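Local coordinates for DNA polymerase III subunit beta (Helicobacter pylori 26695, PDB 4S3I), which tethers DNA polymerases and other proteins to DNA as a sliding clamp and so makes replication processive, at residues S33-L46 / Y58-I72. Residues are numbered along the deposited sequence; the frame is centred on the assembly and turned at random.
Sequences SHIHLEVIKEKLFL and YIFTQSSDKEGVGTI
Strands 34-40 and 43-46, joined by a type II' turn from I40 to K43, form a hairpin in the N-terminal clamp domain, and segment 58-72 flanks both of its strands in antiparallel register. Paired backbone bonds set the register, I35 with I72, L37 with G70 and L44 with I59. At one end H34 ND1 and T71 OG1 share a 2.9 Å hydrogen bond at the imidazole edge, and T71 OG1 also bonds to F112 N; the carbonyl carbon of I72 sits over the ring face. At the turn, K41 N donates a short, bent hydrogen bond (2.7 Å, 134°) to E67 OE2 from above the carboxylate plane, while E42 O accepts T61 N at 3.0 Å. The extended K43 chain, its CG anti to the carbonyl carbon (chi1 -66°), lies across the Y58 ring, with NZ 3.9 Å from the centroid of the Y58 ring and 20° off its normal, a cation-pi contact. Y58 CB makes a CH-pi contact over the F45 ring face. On the sheet face carrying I35, L37, V39, L44, I59 and I72, L37 CD1 meets I72 CG2 at 4.0 Å. Side-chain hydrogen bonds thus supplement the backbone ladder, while I35 joins this face to helix 9-19, and V39 and I59 to strand 4-7.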
loop_
_atom_site.group_PDB
_atom_site.type_symbol
_atom_site.label_atom_id
_atom_site.label_comp_id
_atom_site.label_asym_id
_atom_site.label_seq_id
_atom_site.Cartn_x
_atom_site.Cartn_y
_atom_site.Cartn_z
ATOM N N SER A 33 22.181 -7.367 -11.301
ATOM C CA SER A 33 21.213 -7.877 -10.328
ATOM C C SER A 33 21.897 -8.523 -9.117
ATOM O O SER A 33 21.222 -9.063 -8.221
ATOM C CB SER A 33 20.274 -8.895 -10.977
ATOM O OG SER A 33 20.953 -10.110 -11.253
ATOM N N HIS A 34 23.232 -8.467 -9.100
ATOM C CA HIS A 34 24.034 -9.191 -8.116
ATOM C C HIS A 34 24.717 -8.311 -7.065
ATOM O O HIS A 34 25.136 -7.182 -7.345
ATOM C CB HIS A 34 25.105 -10.041 -8.818
ATOM C CG HIS A 34 24.623 -11.392 -9.231
ATOM N ND1 HIS A 34 25.399 -12.527 -9.123
ATOM C CD2 HIS A 34 23.436 -11.795 -9.749
ATOM C CE1 HIS A 34 24.714 -13.568 -9.559
ATOM N NE2 HIS A 34 23.519 -13.152 -9.938
ATOM N N ILE A 35 24.851 -8.875 -5.868
ATOM C CA ILE A 35 25.617 -8.279 -4.790
ATOM C C ILE A 35 26.998 -8.942 -4.727
ATOM O O ILE A 35 27.105 -10.171 -4.759
ATOM C CB ILE A 35 24.898 -8.455 -3.451
ATOM C CG1 ILE A 35 23.643 -7.574 -3.422
ATOM C CG2 ILE A 35 25.826 -8.122 -2.288
ATOM C CD1 ILE A 35 22.668 -7.869 -2.257
ATOM N N HIS A 36 28.048 -8.121 -4.659
ATOM C CA HIS A 36 29.415 -8.611 -4.498
ATOM C C HIS A 36 29.644 -8.891 -3.008
ATOM O O HIS A 36 29.268 -8.087 -2.134
ATOM C CB HIS A 36 30.401 -7.566 -5.020
ATOM C CG HIS A 36 31.839 -7.972 -4.941
ATOM N ND1 HIS A 36 32.582 -7.863 -3.782
ATOM C CD2 HIS A 36 32.690 -8.436 -5.890
ATOM C CE1 HIS A 36 33.824 -8.261 -4.022
ATOM N NE2 HIS A 36 33.913 -8.608 -5.292
ATOM N N LEU A 37 30.248 -10.036 -2.713
ATOM C CA LEU A 37 30.504 -10.423 -1.329
ATOM C C LEU A 37 32.007 -10.549 -1.130
ATOM O O LEU A 37 32.713 -11.060 -2.005
ATOM C CB LEU A 37 29.849 -11.763 -1.005
ATOM C CG LEU A 37 28.349 -11.917 -1.191
ATOM C CD1 LEU A 37 27.922 -13.356 -0.887
ATOM C CD2 LEU A 37 27.595 -10.935 -0.295
ATOM N N GLU A 38 32.499 -10.092 0.019
ATOM C CA GLU A 38 33.918 -10.254 0.341
ATOM C C GLU A 38 34.116 -10.500 1.828
ATOM O O GLU A 38 33.658 -9.714 2.660
ATOM C CB GLU A 38 34.732 -9.035 -0.113
ATOM C CG GLU A 38 36.187 -9.077 0.349
ATOM C CD GLU A 38 37.137 -8.332 -0.584
ATOM O OE1 GLU A 38 36.730 -7.301 -1.170
ATOM O OE2 GLU A 38 38.299 -8.783 -0.727
ATOM N N VAL A 39 34.786 -11.599 2.165
ATOM C CA VAL A 39 35.074 -11.880 3.566
ATOM C C VAL A 39 36.507 -11.457 3.834
ATOM O O VAL A 39 37.434 -11.957 3.198
ATOM C CB VAL A 39 34.853 -13.363 3.929
ATOM C CG1 VAL A 39 35.164 -13.598 5.400
ATOM C CG2 VAL A 39 33.404 -13.778 3.627
ATOM N N ILE A 40 36.674 -10.506 4.750
ATOM C CA ILE A 40 37.990 -10.025 5.154
ATOM C C ILE A 40 38.072 -10.014 6.676
ATOM O O ILE A 40 37.379 -9.226 7.328
ATOM C CB ILE A 40 38.254 -8.593 4.649
ATOM C CG1 ILE A 40 38.259 -8.559 3.122
ATOM C CG2 ILE A 40 39.591 -8.080 5.179
ATOM C CD1 ILE A 40 38.449 -7.172 2.522
ATOM N N LYS A 41 38.915 -10.880 7.234
ATOM C CA LYS A 41 39.024 -11.025 8.686
ATOM C C LYS A 41 37.657 -11.333 9.296
ATOM O O LYS A 41 37.014 -12.313 8.916
ATOM C CB LYS A 41 39.683 -9.788 9.310
ATOM C CG LYS A 41 41.133 -9.597 8.852
ATOM C CD LYS A 41 41.634 -8.180 9.083
ATOM C CE LYS A 41 42.930 -7.934 8.320
ATOM N NZ LYS A 41 43.350 -6.503 8.371
ATOM N N GLU A 42 37.196 -10.504 10.221
ATOM C CA GLU A 42 35.918 -10.798 10.858
ATOM C C GLU A 42 34.751 -9.985 10.299
ATOM O O GLU A 42 33.743 -9.805 10.984
ATOM C CB GLU A 42 36.015 -10.638 12.378
ATOM C CG GLU A 42 35.953 -11.963 13.145
ATOM C CD GLU A 42 37.100 -12.914 12.807
ATOM O OE1 GLU A 42 36.850 -14.137 12.712
ATOM O OE2 GLU A 42 38.249 -12.445 12.644
ATOM N N LYS A 43 34.882 -9.501 9.064
ATOM C CA LYS A 43 33.789 -8.763 8.413
ATOM C C LYS A 43 33.338 -9.444 7.119
ATOM O O LYS A 43 34.150 -10.065 6.418
ATOM C CB LYS A 43 34.200 -7.313 8.107
ATOM C CG LYS A 43 34.454 -6.411 9.327
ATOM C CD LYS A 43 34.775 -4.974 8.887
ATOM C CE LYS A 43 34.832 -3.991 10.059
ATOM N NZ LYS A 43 35.120 -2.595 9.603
ATOM N N LEU A 44 32.042 -9.340 6.819
ATOM C CA LEU A 44 31.519 -9.645 5.482
ATOM C C LEU A 44 31.079 -8.331 4.855
ATOM O O LEU A 44 30.218 -7.644 5.395
ATOM C CB LEU A 44 30.316 -10.593 5.545
ATOM C CG LEU A 44 29.530 -10.711 4.234
ATOM C CD1 LEU A 44 30.328 -11.511 3.214
ATOM C CD2 LEU A 44 28.167 -11.344 4.449
ATOM N N PHE A 45 31.688 -7.971 3.735
ATOM C CA PHE A 45 31.297 -6.782 3.002
ATOM C C PHE A 45 30.358 -7.175 1.875
ATOM O O PHE A 45 30.604 -8.143 1.151
ATOM C CB PHE A 45 32.526 -6.089 2.411
ATOM C CG PHE A 45 33.390 -5.410 3.440
ATOM C CD1 PHE A 45 34.365 -6.124 4.127
ATOM C CD2 PHE A 45 33.215 -4.056 3.731
ATOM C CE1 PHE A 45 35.174 -5.496 5.085
ATOM C CE2 PHE A 45 34.012 -3.418 4.692
ATOM C CZ PHE A 45 34.991 -4.144 5.366
ATOM N N LEU A 46 29.292 -6.406 1.733
ATOM C CA LEU A 46 28.303 -6.638 0.699
ATOM C C LEU A 46 28.200 -5.331 -0.073
ATOM O O LEU A 46 28.041 -4.261 0.529
ATOM C CB LEU A 46 26.957 -7.023 1.324
ATOM C CG LEU A 46 26.935 -8.175 2.336
ATOM C CD1 LEU A 46 27.176 -7.675 3.745
ATOM C CD2 LEU A 46 25.600 -8.944 2.299
ATOM N N TYR A 58 28.959 -3.508 5.598
ATOM C CA TYR A 58 29.514 -4.715 6.201
ATOM C C TYR A 58 28.676 -5.191 7.378
ATOM O O TYR A 58 27.977 -4.399 8.021
ATOM C CB TYR A 58 30.975 -4.522 6.632
ATOM C CG TYR A 58 31.146 -3.885 7.995
ATOM C CD1 TYR A 58 31.320 -2.516 8.122
ATOM C CD2 TYR A 58 31.155 -4.659 9.159
ATOM C CE1 TYR A 58 31.491 -1.930 9.363
ATOM C CE2 TYR A 58 31.313 -4.079 10.403
ATOM C CZ TYR A 58 31.483 -2.714 10.498
ATOM O OH TYR A 58 31.644 -2.121 11.731
ATOM N N ILE A 59 28.753 -6.490 7.653
ATOM C CA ILE A 59 28.314 -7.031 8.930
ATOM C C ILE A 59 29.465 -7.850 9.499
ATOM O O ILE A 59 30.322 -8.333 8.750
ATOM C CB ILE A 59 27.053 -7.904 8.803
ATOM C CG1 ILE A 59 27.310 -9.122 7.912
ATOM C CG2 ILE A 59 25.870 -7.072 8.296
ATOM C CD1 ILE A 59 26.106 -10.102 7.831
ATOM N N PHE A 60 29.496 -7.993 10.823
ATOM C CA PHE A 60 30.505 -8.824 11.458
ATOM C C PHE A 60 30.094 -10.267 11.271
ATOM O O PHE A 60 28.908 -10.587 11.334
ATOM C CB PHE A 60 30.594 -8.519 12.955
ATOM C CG PHE A 60 31.213 -7.186 13.273
ATOM C CD1 PHE A 60 32.574 -6.969 13.060
ATOM C CD2 PHE A 60 30.444 -6.160 13.805
ATOM C CE1 PHE A 60 33.153 -5.742 13.355
ATOM C CE2 PHE A 60 31.014 -4.926 14.109
ATOM C CZ PHE A 60 32.370 -4.718 13.883
ATOM N N THR A 61 31.065 -11.140 11.052
ATOM C CA THR A 61 30.801 -12.572 10.992
ATOM C C THR A 61 30.748 -13.172 12.395
ATOM O O THR A 61 31.469 -12.729 13.294
ATOM C CB THR A 61 31.889 -13.301 10.186
ATOM O OG1 THR A 61 33.149 -13.147 10.848
ATOM C CG2 THR A 61 31.979 -12.726 8.779
ATOM N N GLN A 62 29.887 -14.172 12.576
ATOM C CA GLN A 62 29.844 -14.937 13.816
ATOM C C GLN A 62 31.018 -15.896 13.875
ATOM O O GLN A 62 31.564 -16.167 14.946
ATOM C CB GLN A 62 28.537 -15.713 13.922
ATOM C CG GLN A 62 27.342 -14.808 14.089
ATOM C CD GLN A 62 27.522 -13.846 15.248
ATOM O OE1 GLN A 62 27.523 -12.625 15.067
ATOM N NE2 GLN A 62 27.683 -14.393 16.449
ATOM N N SER A 63 31.390 -16.420 12.713
ATOM C CA SER A 63 32.601 -17.211 12.593
ATOM C C SER A 63 33.123 -17.051 11.179
ATOM O O SER A 63 32.394 -16.615 10.279
ATOM C CB SER A 63 32.369 -18.687 12.941
ATOM O OG SER A 63 31.679 -19.380 11.916
ATOM N N SER A 64 34.393 -17.386 10.995
ATOM C CA SER A 64 35.051 -17.226 9.708
ATOM C C SER A 64 36.096 -18.323 9.560
ATOM O O SER A 64 37.044 -18.397 10.344
ATOM C CB SER A 64 35.695 -15.838 9.611
ATOM O OG SER A 64 36.299 -15.641 8.349
ATOM N N ASP A 65 35.918 -19.179 8.561
ATOM C CA ASP A 65 36.826 -20.304 8.351
ATOM C C ASP A 65 37.671 -20.087 7.111
ATOM O O ASP A 65 38.784 -20.609 6.993
ATOM C CB ASP A 65 36.036 -21.611 8.189
ATOM C CG ASP A 65 35.099 -21.881 9.347
ATOM O OD1 ASP A 65 34.725 -20.917 10.044
ATOM O OD2 ASP A 65 34.731 -23.060 9.546
ATOM N N LYS A 66 37.131 -19.316 6.177
ATOM C CA LYS A 66 37.769 -19.148 4.875
ATOM C C LYS A 66 37.409 -17.800 4.263
ATOM O O LYS A 66 36.226 -17.475 4.105
ATOM C CB LYS A 66 37.373 -20.290 3.932
ATOM C CG LYS A 66 37.542 -19.974 2.451
ATOM C CD LYS A 66 38.999 -19.892 2.053
ATOM C CE LYS A 66 39.649 -21.263 2.087
ATOM N NZ LYS A 66 41.011 -21.252 1.481
ATOM N N GLU A 67 38.436 -17.020 3.933
ATOM C CA GLU A 67 38.261 -15.697 3.344
ATOM C C GLU A 67 38.265 -15.760 1.812
ATOM O O GLU A 67 38.942 -16.603 1.217
ATOM C CB GLU A 67 39.372 -14.761 3.831
ATOM C CG GLU A 67 39.363 -14.519 5.332
ATOM C CD GLU A 67 40.507 -13.629 5.781
ATOM O OE1 GLU A 67 41.483 -13.492 5.015
ATOM O OE2 GLU A 67 40.428 -13.069 6.894
ATOM N N GLY A 68 37.504 -14.870 1.179
ATOM C CA GLY A 68 37.440 -14.825 -0.273
ATOM C C GLY A 68 36.284 -13.976 -0.780
ATOM O O GLY A 68 35.581 -13.335 0.009
ATOM N N VAL A 69 36.080 -13.986 -2.097
ATOM C CA VAL A 69 35.054 -13.153 -2.723
ATOM C C VAL A 69 34.088 -13.991 -3.553
ATOM O O VAL A 69 34.424 -15.102 -3.965
ATOM C CB VAL A 69 35.698 -12.103 -3.642
ATOM C CG1 VAL A 69 36.516 -11.110 -2.830
ATOM C CG2 VAL A 69 36.587 -12.787 -4.683
ATOM N N GLY A 70 32.901 -13.448 -3.808
ATOM C CA GLY A 70 31.904 -14.087 -4.658
ATOM C C GLY A 70 30.792 -13.094 -4.981
ATOM O O GLY A 70 30.875 -11.931 -4.589
ATOM N N THR A 71 29.764 -13.532 -5.709
ATOM C CA THR A 71 28.605 -12.674 -6.007
ATOM C C THR A 71 27.351 -13.511 -5.919
ATOM O O THR A 71 27.419 -14.730 -6.038
ATOM C CB THR A 71 28.634 -12.095 -7.435
ATOM O OG1 THR A 71 28.130 -13.079 -8.353
ATOM C CG2 THR A 71 30.045 -11.671 -7.841
ATOM N N ILE A 72 26.204 -12.858 -5.756
ATOM C CA ILE A 72 24.942 -13.568 -5.657
ATOM C C ILE A 72 23.808 -12.621 -6.035
ATOM O O ILE A 72 23.888 -11.412 -5.785
ATOM C CB ILE A 72 24.741 -14.133 -4.218
ATOM C CG1 ILE A 72 23.517 -15.042 -4.133
ATOM C CG2 ILE A 72 24.706 -13.013 -3.167
ATOM C CD1 ILE A 72 23.146 -15.440 -2.708
#